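Long-range contacts in early 35 kDa protein (PDB 1P35), which blocks the host cell's apoptotic response to viral infection by inhibiting caspases, and also suppresses the antiviral RNA interference of the host: residues M45-G50 with Y147-C152; L77-S82 with N260-C265; P219-N224 with L245-E250. All blocks are in the same frame, centred on the assembly; numbering follows the deposited sequence.

Interactions 2 and 3 are neighbours, with centres 10 Å apart, because strands 238-249 and 259-271 lie side by side and each carries one half of a contact. The evidence is direct: L245 N lies 2.7 Å from I263 O, a probable backbone hydrogen bond, and W261 NE1 probably bonds T249 OG1 at 2.9 Å. Each strand is met by a different loop. Interaction 2 brings the loop after helix 62-74, the part of P35 that holds the reactive-site loop offered to caspases. Interaction 1 pairs strands on the opposite side of the chain's centre; its own centre is 37 Å from that of interaction 2 and 40 Å from that of interaction 3.

Interaction 1: residues M45-G50 with Y147-C152; sequences MFNISG and YYVAVC
The carbonyl oxygen of Y148 is held by two donors from the facing strand: it lies 3.1 Å from both N47 ND2 and I48 N. They reach it from opposite faces of its carbonyl plane, and neither uses a lone-pair direction, N47 ND2 standing 36° and I48 N 54° out of the plane. N47 can take part because its CG sits beside its own backbone N (chi1 -72°), which brings the amide back over the neighbouring strand; ND2 also donates to L140 O. The ladder continues with Y148 N to I48 O at 2.8 Å, and with F46 and A150, which exchange both backbone bonds.

On the face of the sheet bearing F46, I48, Y148 and A150, A150 CB stands over the F46 ring, 4.0 Å from its centroid, while C152 SG meets the ring obliquely, 3.8 Å from F46 CE2. Beyond the strand end, G50 C lies over one face of the Y148 ring, toward its rim. On the opposite face of the sheet, M45 and V151 lie side by side, M45 SD 4.0 Å from V151 CG2. Two hydrogen-bonded pairs interleaved with two non-hydrogen-bonded ones identify a regular antiparallel ladder, here between strands 42-48 and 148-154.

Interaction 2: residues L77-S82 with N260-C265; sequences LERDYS and NWKIFC
The side chain of R79 runs to the carbonyl of N260 and the flank of K262, both on strand 259-271, and can be followed atom by atom. CB lies 3.7 Å from N260 O. CG stays beside the backbone N (chi1 -71°), and a bend at chi3 (-54°) turns the end of the chain back, so that NE donates to N260 O at 2.7 Å. That bond is nearly straight (169° at the hydrogen), with the oxygen in the guanidinium plane. NH2 adds only a weak bond to the same oxygen. K262 CB lies against one face of the guanidinium, 3.7 Å from NH2, while NH1 gives a hydrogen to a water that K262 NZ also donates to.

The backbone of R79 forms a single antiparallel bridge with K262: R79 N bonds K262 O at 2.7 Å and K262 N bonds R79 O at 3.0 Å. To one side of it, E78 OE2 accepts from C265 N at 3.1 Å, and a second water links E78 OE1 weakly to F264 N.

To the other side, the loop folds over W261. Y81 CB stands 4.3 Å from the centroid of the six-membered ring, over its face, and the Y81 ring turns its edge to the five-membered ring in a T-shaped pair. S82 CB meets the indole at its edge, while D80 OD1 accepts from S82 N in an Asx turn.

Main-chain bonds, a carboxylate and a guanidinium thus join the loop to strand 259-271 shortly before the site at which caspases cut P35. R79 NH1 and K262 NZ, like charges 5.0 Å apart, share an accepting water, which may ease their repulsion; of the two, N260 O serves R79 alone, and Y242 OH serves K262.

Interaction 3: residues P219-N224 with L245-E250; sequences PSSFKN and LEFTTE
S221 and K223 rest on the side chains of L245, F247 and T249, laying an ST turn of the loop before strand 227-234 over the end of strand 238-249, which pairs antiparallel with 227-234 and 259-271. The two chain directions differ by only 18°, yet the backbones stay well apart: the nearest CA pair, K223 CA and F247 CA, is 7.5 Å apart. The contact is therefore made mainly by side chains, through van der Waals packing, with P219 O also against L245 CD2.

The innermost meeting is tight: S221 CB comes to 3.4 Å from L245 CD2, closer than carbons usually pack. S221 OG then approaches the F247 ring obliquely, 3.7 Å from CE2. K223 crosses that ring at about a right angle, its CG over one face, 4.1 Å from the centroid and 14° off the normal, a CH-pi contact. Bends at chi2 (-81°) and chi3 carry the lysine onward along the strand, where CE lies 3.6 Å from T249 CG2 and NZ passes the same methyl.

Further out, the F247 ring is stacked on W261 of the adjoining strand, so it is sandwiched between that indole and the lysine chain. E226 accepts hydrogen bonds from S220 OG and S221 OG, one at each carboxylate oxygen, which positions the serines. Within the turn itself, F222 N donates to S220 OG at 2.8 Å.

Interaction 1: residues M45-G50 with Y147-C152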
loop_
_atom_site.group_PDB
_atom_site.type_symbol
_atom_site.label_atom_id
_atom_site.label_comp_id
_atom_site.label_asym_id
_atom_site.label_seq_id
_atom_site.Cartn_x
_atom_site.Cartn_y
_atom_site.Cartn_z
ATOM N N MET A 45 12.162 25.649 4.244
ATOM C CA MET A 45 12.601 25.890 5.610
ATOM C C MET A 45 11.454 26.008 6.528
ATOM O O MET A 45 10.363 26.370 6.105
ATOM C CB MET A 45 13.424 27.165 5.672
ATOM C CG MET A 45 14.509 27.268 4.566
ATOM S SD MET A 45 15.688 28.501 5.103
ATOM C CE MET A 45 16.421 28.954 3.466
ATOM N N PHE A 46 11.653 25.687 7.797
ATOM C CA PHE A 46 10.523 25.844 8.691
ATOM C C PHE A 46 10.997 25.776 10.125
ATOM O O PHE A 46 12.091 25.252 10.443
ATOM C CB PHE A 46 9.441 24.775 8.372
ATOM C CG PHE A 46 9.936 23.321 8.460
ATOM C CD1 PHE A 46 10.079 22.684 9.705
ATOM C CD2 PHE A 46 10.234 22.589 7.291
ATOM C CE1 PHE A 46 10.497 21.347 9.804
ATOM C CE2 PHE A 46 10.663 21.244 7.366
ATOM C CZ PHE A 46 10.792 20.616 8.636
ATOM N N ASN A 47 10.169 26.318 10.993
ATOM C CA ASN A 47 10.479 26.352 12.401
ATOM C C ASN A 47 10.291 25.016 13.115
ATOM O O ASN A 47 9.400 24.220 12.759
ATOM C CB ASN A 47 9.611 27.425 13.081
ATOM C CG ASN A 47 10.038 28.843 12.740
ATOM O OD1 ASN A 47 9.200 29.739 12.533
ATOM N ND2 ASN A 47 11.342 29.067 12.719
ATOM N N ILE A 48 11.168 24.771 14.088
ATOM C CA ILE A 48 11.096 23.604 14.957
ATOM C C ILE A 48 11.425 24.129 16.374
ATOM O O ILE A 48 12.019 25.197 16.514
ATOM C CB ILE A 48 12.042 22.433 14.495
ATOM C CG1 ILE A 48 13.480 22.917 14.340
ATOM C CG2 ILE A 48 11.501 21.799 13.183
ATOM C CD1 ILE A 48 14.425 21.812 13.896
ATOM N N SER A 49 11.021 23.413 17.418
ATOM C CA SER A 49 11.250 23.899 18.780
ATOM C C SER A 49 12.670 23.659 19.375
ATOM O O SER A 49 12.944 24.049 20.494
ATOM C CB SER A 49 10.196 23.301 19.704
ATOM O OG SER A 49 10.274 21.888 19.686
ATOM N N GLY A 50 13.565 23.030 18.620
ATOM C CA GLY A 50 14.904 22.795 19.134
ATOM C C GLY A 50 15.946 22.367 18.104
ATOM O O GLY A 50 15.610 22.024 16.978
ATOM N N TYR A 147 13.090 29.733 18.780
ATOM C CA TYR A 147 12.866 28.478 18.048
ATOM C C TYR A 147 14.000 28.277 17.035
ATOM O O TYR A 147 14.759 29.206 16.768
ATOM C CB TYR A 147 11.544 28.561 17.274
ATOM C CG TYR A 147 10.336 28.885 18.123
ATOM C CD1 TYR A 147 10.301 28.561 19.482
ATOM C CD2 TYR A 147 9.210 29.491 17.559
ATOM C CE1 TYR A 147 9.185 28.830 20.255
ATOM C CE2 TYR A 147 8.080 29.769 18.325
ATOM C CZ TYR A 147 8.074 29.434 19.674
ATOM O OH TYR A 147 6.960 29.695 20.447
ATOM N N TYR A 148 14.108 27.077 16.469
ATOM C CA TYR A 148 15.142 26.826 15.458
ATOM C C TYR A 148 14.585 26.777 14.042
ATOM O O TYR A 148 13.381 26.952 13.833
ATOM C CB TYR A 148 15.901 25.532 15.764
ATOM C CG TYR A 148 16.825 25.657 16.959
ATOM C CD1 TYR A 148 16.303 25.846 18.246
ATOM C CD2 TYR A 148 18.207 25.632 16.799
ATOM C CE1 TYR A 148 17.125 26.009 19.339
ATOM C CE2 TYR A 148 19.049 25.799 17.896
ATOM C CZ TYR A 148 18.490 25.992 19.170
ATOM O OH TYR A 148 19.281 26.184 20.259
ATOM N N VAL A 149 15.457 26.522 13.071
ATOM C CA VAL A 149 15.020 26.474 11.678
ATOM C C VAL A 149 15.625 25.305 10.924
ATOM O O VAL A 149 16.850 25.192 10.846
ATOM C CB VAL A 149 15.416 27.739 10.891
ATOM C CG1 VAL A 149 15.003 27.568 9.426
ATOM C CG2 VAL A 149 14.759 29.001 11.489
ATOM N N ALA A 150 14.770 24.439 10.384
ATOM C CA ALA A 150 15.239 23.292 9.610
ATOM C C ALA A 150 15.380 23.794 8.181
ATOM O O ALA A 150 14.434 24.376 7.653
ATOM C CB ALA A 150 14.207 22.112 9.678
ATOM N N VAL A 151 16.550 23.565 7.560
ATOM C CA VAL A 151 16.807 24.036 6.185
ATOM C C VAL A 151 16.884 22.775 5.334
ATOM O O VAL A 151 17.776 21.948 5.515
ATOM C CB VAL A 151 18.145 24.805 6.131
ATOM C CG1 VAL A 151 18.434 25.248 4.707
ATOM C CG2 VAL A 151 18.118 26.008 7.128
ATOM N N CYS A 152 15.931 22.614 4.429
ATOM C CA CYS A 152 15.845 21.405 3.621
ATOM C C CYS A 152 16.150 21.663 2.150
ATOM O O CYS A 152 15.480 22.473 1.529
ATOM C CB CYS A 152 14.459 20.844 3.840
ATOM S SG CYS A 152 14.091 20.796 5.701
#

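Interaction 2: residues L77-S82 with N260-C265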
loop_
_atom_site.group_PDB
_atom_site.type_symbol
_atom_site.label_atom_id
_atom_site.label_comp_id
_atom_site.label_asym_id
_atom_site.label_seq_id
_atom_site.Cartn_x
_atom_site.Cartn_y
_atom_site.Cartn_z
ATOM N N LEU A 77 -16.121 10.859 11.211
ATOM C CA LEU A 77 -16.945 12.026 11.408
ATOM C C LEU A 77 -17.894 12.169 10.236
ATOM O O LEU A 77 -18.936 12.815 10.341
ATOM C CB LEU A 77 -16.067 13.283 11.522
ATOM C CG LEU A 77 -15.037 13.382 12.634
ATOM C CD1 LEU A 77 -14.363 14.736 12.521
ATOM C CD2 LEU A 77 -15.682 13.202 14.003
ATOM N N GLU A 78 -17.518 11.540 9.128
ATOM C CA GLU A 78 -18.253 11.613 7.883
ATOM C C GLU A 78 -19.385 10.626 7.655
ATOM O O GLU A 78 -19.496 9.623 8.339
ATOM C CB GLU A 78 -17.254 11.540 6.724
ATOM C CG GLU A 78 -16.217 12.689 6.828
ATOM C CD GLU A 78 -15.168 12.684 5.729
ATOM O OE1 GLU A 78 -15.115 11.686 4.959
ATOM O OE2 GLU A 78 -14.394 13.674 5.668
ATOM N N ARG A 79 -20.244 10.987 6.706
ATOM C CA ARG A 79 -21.392 10.203 6.287
ATOM C C ARG A 79 -21.374 10.404 4.772
ATOM O O ARG A 79 -21.879 11.406 4.209
ATOM C CB ARG A 79 -22.690 10.735 6.937
ATOM C CG ARG A 79 -22.851 10.479 8.499
ATOM C CD ARG A 79 -24.277 10.817 9.006
ATOM N NE ARG A 79 -24.680 12.188 8.634
ATOM C CZ ARG A 79 -24.680 13.235 9.455
ATOM N NH1 ARG A 79 -24.309 13.097 10.718
ATOM N NH2 ARG A 79 -25.048 14.427 9.003
ATOM N N ASP A 80 -20.706 9.472 4.108
ATOM C CA ASP A 80 -20.577 9.534 2.666
ATOM C C ASP A 80 -21.352 8.357 2.140
ATOM O O ASP A 80 -20.892 7.225 2.242
ATOM C CB ASP A 80 -19.123 9.381 2.269
ATOM C CG ASP A 80 -18.905 9.614 0.804
ATOM O OD1 ASP A 80 -19.768 9.210 0.026
ATOM O OD2 ASP A 80 -17.851 10.186 0.436
ATOM N N TYR A 81 -22.514 8.632 1.561
ATOM C CA TYR A 81 -23.381 7.587 1.041
ATOM C C TYR A 81 -23.171 7.296 -0.449
ATOM O O TYR A 81 -24.137 7.040 -1.168
ATOM C CB TYR A 81 -24.847 7.959 1.269
ATOM C CG TYR A 81 -25.250 8.302 2.692
ATOM C CD1 TYR A 81 -25.451 7.293 3.634
ATOM C CD2 TYR A 81 -25.405 9.644 3.110
ATOM C CE1 TYR A 81 -25.784 7.584 4.949
ATOM C CE2 TYR A 81 -25.739 9.940 4.419
ATOM C CZ TYR A 81 -25.925 8.894 5.336
ATOM O OH TYR A 81 -26.248 9.150 6.640
ATOM N N SER A 82 -21.928 7.331 -0.920
ATOM C CA SER A 82 -21.653 7.052 -2.326
ATOM C C SER A 82 -20.514 6.041 -2.500
ATOM O O SER A 82 -19.420 6.217 -1.925
ATOM C CB SER A 82 -21.264 8.343 -3.029
ATOM O OG SER A 82 -20.121 8.898 -2.396
ATOM N N ASN A 260 -28.550 12.382 5.048
ATOM C CA ASN A 260 -27.836 13.568 5.516
ATOM C C ASN A 260 -26.324 13.395 5.360
ATOM O O ASN A 260 -25.623 12.868 6.232
ATOM C CB ASN A 260 -28.199 13.873 6.969
ATOM C CG ASN A 260 -29.701 14.045 7.154
ATOM O OD1 ASN A 260 -30.314 14.963 6.585
ATOM N ND2 ASN A 260 -30.303 13.149 7.925
ATOM N N TRP A 261 -25.820 13.857 4.230
ATOM C CA TRP A 261 -24.408 13.734 3.967
ATOM C C TRP A 261 -23.558 14.634 4.869
ATOM O O TRP A 261 -23.959 15.733 5.255
ATOM C CB TRP A 261 -24.136 14.068 2.517
ATOM C CG TRP A 261 -24.788 13.188 1.496
ATOM C CD1 TRP A 261 -26.134 13.101 1.209
ATOM C CD2 TRP A 261 -24.118 12.419 0.486
ATOM N NE1 TRP A 261 -26.329 12.346 0.081
ATOM C CE2 TRP A 261 -25.116 11.916 -0.389
ATOM C CE3 TRP A 261 -22.769 12.112 0.228
ATOM C CZ2 TRP A 261 -24.811 11.128 -1.503
ATOM C CZ3 TRP A 261 -22.460 11.316 -0.902
ATOM C CH2 TRP A 261 -23.489 10.843 -1.749
ATOM N N LYS A 262 -22.396 14.135 5.254
ATOM C CA LYS A 262 -21.476 14.922 6.030
ATOM C C LYS A 262 -20.109 14.517 5.506
ATOM O O LYS A 262 -19.586 13.437 5.840
ATOM C CB LYS A 262 -21.643 14.645 7.526
ATOM C CG LYS A 262 -20.784 15.579 8.410
ATOM C CD LYS A 262 -21.010 15.280 9.906
ATOM C CE LYS A 262 -20.205 16.151 10.798
ATOM N NZ LYS A 262 -20.429 15.784 12.241
ATOM N N ILE A 263 -19.549 15.377 4.652
ATOM C CA ILE A 263 -18.239 15.136 4.044
ATOM C C ILE A 263 -17.234 16.287 4.207
ATOM O O ILE A 263 -17.550 17.327 4.791
ATOM C CB ILE A 263 -18.377 14.781 2.520
ATOM C CG1 ILE A 263 -19.132 15.868 1.782
ATOM C CG2 ILE A 263 -19.141 13.469 2.386
ATOM C CD1 ILE A 263 -19.128 15.699 0.254
ATOM N N PHE A 264 -16.042 16.080 3.636
ATOM C CA PHE A 264 -14.888 17.005 3.686
ATOM C C PHE A 264 -14.652 17.589 5.032
ATOM O O PHE A 264 -14.552 18.809 5.169
ATOM C CB PHE A 264 -15.010 18.151 2.703
ATOM C CG PHE A 264 -15.437 17.750 1.342
ATOM C CD1 PHE A 264 -14.980 16.574 0.764
ATOM C CD2 PHE A 264 -16.197 18.613 0.576
ATOM C CE1 PHE A 264 -15.266 16.282 -0.554
ATOM C CE2 PHE A 264 -16.488 18.331 -0.741
ATOM C CZ PHE A 264 -16.020 17.161 -1.315
ATOM N N CYS A 265 -14.618 16.739 6.051
ATOM C CA CYS A 265 -14.331 17.223 7.375
ATOM C C CYS A 265 -12.829 17.495 7.513
ATOM O O CYS A 265 -11.979 16.593 7.303
ATOM C CB CYS A 265 -14.760 16.198 8.453
ATOM S SG CYS A 265 -16.548 15.821 8.437
HETATM O O HOH W 1 -14.937 13.456 2.600
HETATM O O HOH W 2 -12.054 14.446 5.432
HETATM O O HOH W 3 -23.564 15.389 12.622
#

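Interaction 3: residues P219-N224 with L245-E250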
loop_
_atom_site.group_PDB
_atom_site.type_symbol
_atom_site.label_atom_id
_atom_site.label_comp_id
_atom_site.label_asym_id
_atom_site.label_seq_id
_atom_site.Cartn_x
_atom_site.Cartn_y
_atom_site.Cartn_z
ATOM N N PRO A 219 -13.950 22.912 0.435
ATOM C CA PRO A 219 -14.224 22.661 -0.991
ATOM C C PRO A 219 -15.744 22.573 -1.129
ATOM O O PRO A 219 -16.407 22.116 -0.183
ATOM C CB PRO A 219 -13.616 21.257 -1.222
ATOM C CG PRO A 219 -12.547 21.197 -0.198
ATOM C CD PRO A 219 -13.291 21.726 1.007
ATOM N N SER A 220 -16.295 22.991 -2.270
ATOM C CA SER A 220 -17.755 22.908 -2.520
ATOM C C SER A 220 -18.126 21.617 -3.252
ATOM O O SER A 220 -17.365 21.140 -4.095
ATOM C CB SER A 220 -18.244 24.074 -3.380
ATOM O OG SER A 220 -19.557 23.815 -3.884
ATOM N N SER A 221 -19.287 21.044 -2.930
ATOM C CA SER A 221 -19.731 19.804 -3.584
ATOM C C SER A 221 -20.634 20.211 -4.724
ATOM O O SER A 221 -21.152 19.369 -5.450
ATOM C CB SER A 221 -20.543 18.909 -2.644
ATOM O OG SER A 221 -21.847 19.447 -2.446
ATOM N N PHE A 222 -20.839 21.517 -4.845
ATOM C CA PHE A 222 -21.667 22.098 -5.896
ATOM C C PHE A 222 -23.153 21.694 -5.913
ATOM O O PHE A 222 -23.853 21.933 -6.903
ATOM C CB PHE A 222 -20.995 21.844 -7.253
ATOM C CG PHE A 222 -19.625 22.465 -7.359
ATOM C CD1 PHE A 222 -19.444 23.832 -7.086
ATOM C CD2 PHE A 222 -18.506 21.688 -7.671
ATOM C CE1 PHE A 222 -18.169 24.419 -7.116
ATOM C CE2 PHE A 222 -17.221 22.265 -7.705
ATOM C CZ PHE A 222 -17.054 23.633 -7.425
ATOM N N LYS A 223 -23.624 21.081 -4.824
ATOM C CA LYS A 223 -25.031 20.710 -4.703
ATOM C C LYS A 223 -25.717 22.019 -4.346
ATOM O O LYS A 223 -25.099 22.928 -3.791
ATOM C CB LYS A 223 -25.244 19.670 -3.587
ATOM C CG LYS A 223 -24.829 18.223 -3.936
ATOM C CD LYS A 223 -25.910 17.493 -4.749
ATOM C CE LYS A 223 -27.207 17.337 -3.927
ATOM N NZ LYS A 223 -28.344 16.753 -4.703
ATOM N N ASN A 224 -26.994 22.121 -4.675
ATOM C CA ASN A 224 -27.754 23.336 -4.418
ATOM C C ASN A 224 -27.731 23.849 -2.975
ATOM O O ASN A 224 -27.280 24.975 -2.690
ATOM C CB ASN A 224 -29.212 23.116 -4.828
ATOM C CG ASN A 224 -30.057 24.367 -4.661
ATOM O OD1 ASN A 224 -31.295 24.318 -4.745
ATOM N ND2 ASN A 224 -29.390 25.508 -4.436
ATOM N N LEU A 245 -18.864 19.654 5.302
ATOM C CA LEU A 245 -19.729 20.099 4.243
ATOM C C LEU A 245 -20.914 19.174 4.379
ATOM O O LEU A 245 -20.743 17.936 4.437
ATOM C CB LEU A 245 -19.086 19.892 2.883
ATOM C CG LEU A 245 -19.999 20.340 1.739
ATOM C CD1 LEU A 245 -20.145 21.896 1.711
ATOM C CD2 LEU A 245 -19.400 19.880 0.454
ATOM N N GLU A 246 -22.106 19.762 4.418
ATOM C CA GLU A 246 -23.314 18.973 4.592
ATOM C C GLU A 246 -24.430 19.369 3.651
ATOM O O GLU A 246 -24.553 20.507 3.252
ATOM C CB GLU A 246 -23.808 19.087 6.038
ATOM C CG GLU A 246 -22.773 18.693 7.039
ATOM C CD GLU A 246 -23.360 18.481 8.404
ATOM O OE1 GLU A 246 -24.559 18.283 8.453
ATOM O OE2 GLU A 246 -22.628 18.484 9.410
ATOM N N PHE A 247 -25.226 18.389 3.272
ATOM C CA PHE A 247 -26.333 18.640 2.405
ATOM C C PHE A 247 -27.263 17.450 2.452
ATOM O O PHE A 247 -26.985 16.473 3.155
ATOM C CB PHE A 247 -25.885 18.929 0.974
ATOM C CG PHE A 247 -25.046 17.870 0.383
ATOM C CD1 PHE A 247 -25.636 16.787 -0.251
ATOM C CD2 PHE A 247 -23.657 17.916 0.503
ATOM C CE1 PHE A 247 -24.851 15.751 -0.758
ATOM C CE2 PHE A 247 -22.879 16.895 -0.001
ATOM C CZ PHE A 247 -23.491 15.796 -0.638
ATOM N N THR A 248 -28.372 17.554 1.716
ATOM C CA THR A 248 -29.385 16.509 1.669
ATOM C C THR A 248 -29.798 16.016 0.264
ATOM O O THR A 248 -29.772 16.765 -0.706
ATOM C CB THR A 248 -30.642 16.984 2.439
ATOM O OG1 THR A 248 -30.383 16.970 3.857
ATOM C CG2 THR A 248 -31.810 16.095 2.137
ATOM N N THR A 249 -30.126 14.727 0.168
ATOM C CA THR A 249 -30.616 14.112 -1.083
ATOM C C THR A 249 -31.735 13.119 -0.726
ATOM O O THR A 249 -31.657 12.434 0.297
ATOM C CB THR A 249 -29.520 13.350 -1.872
ATOM O OG1 THR A 249 -28.992 12.301 -1.059
ATOM C CG2 THR A 249 -28.424 14.302 -2.321
ATOM N N GLU A 250 -32.771 13.072 -1.567
ATOM C CA GLU A 250 -33.942 12.198 -1.376
ATOM C C GLU A 250 -33.639 10.711 -1.464
ATOM O O GLU A 250 -32.855 10.273 -2.310
ATOM C CB GLU A 250 -35.055 12.533 -2.398
ATOM C CG GLU A 250 -36.200 13.490 -1.926
ATOM C CD GLU A 250 -37.210 12.826 -0.961
ATOM O OE1 GLU A 250 -36.823 12.455 0.182
ATOM O OE2 GLU A 250 -38.401 12.668 -1.349
#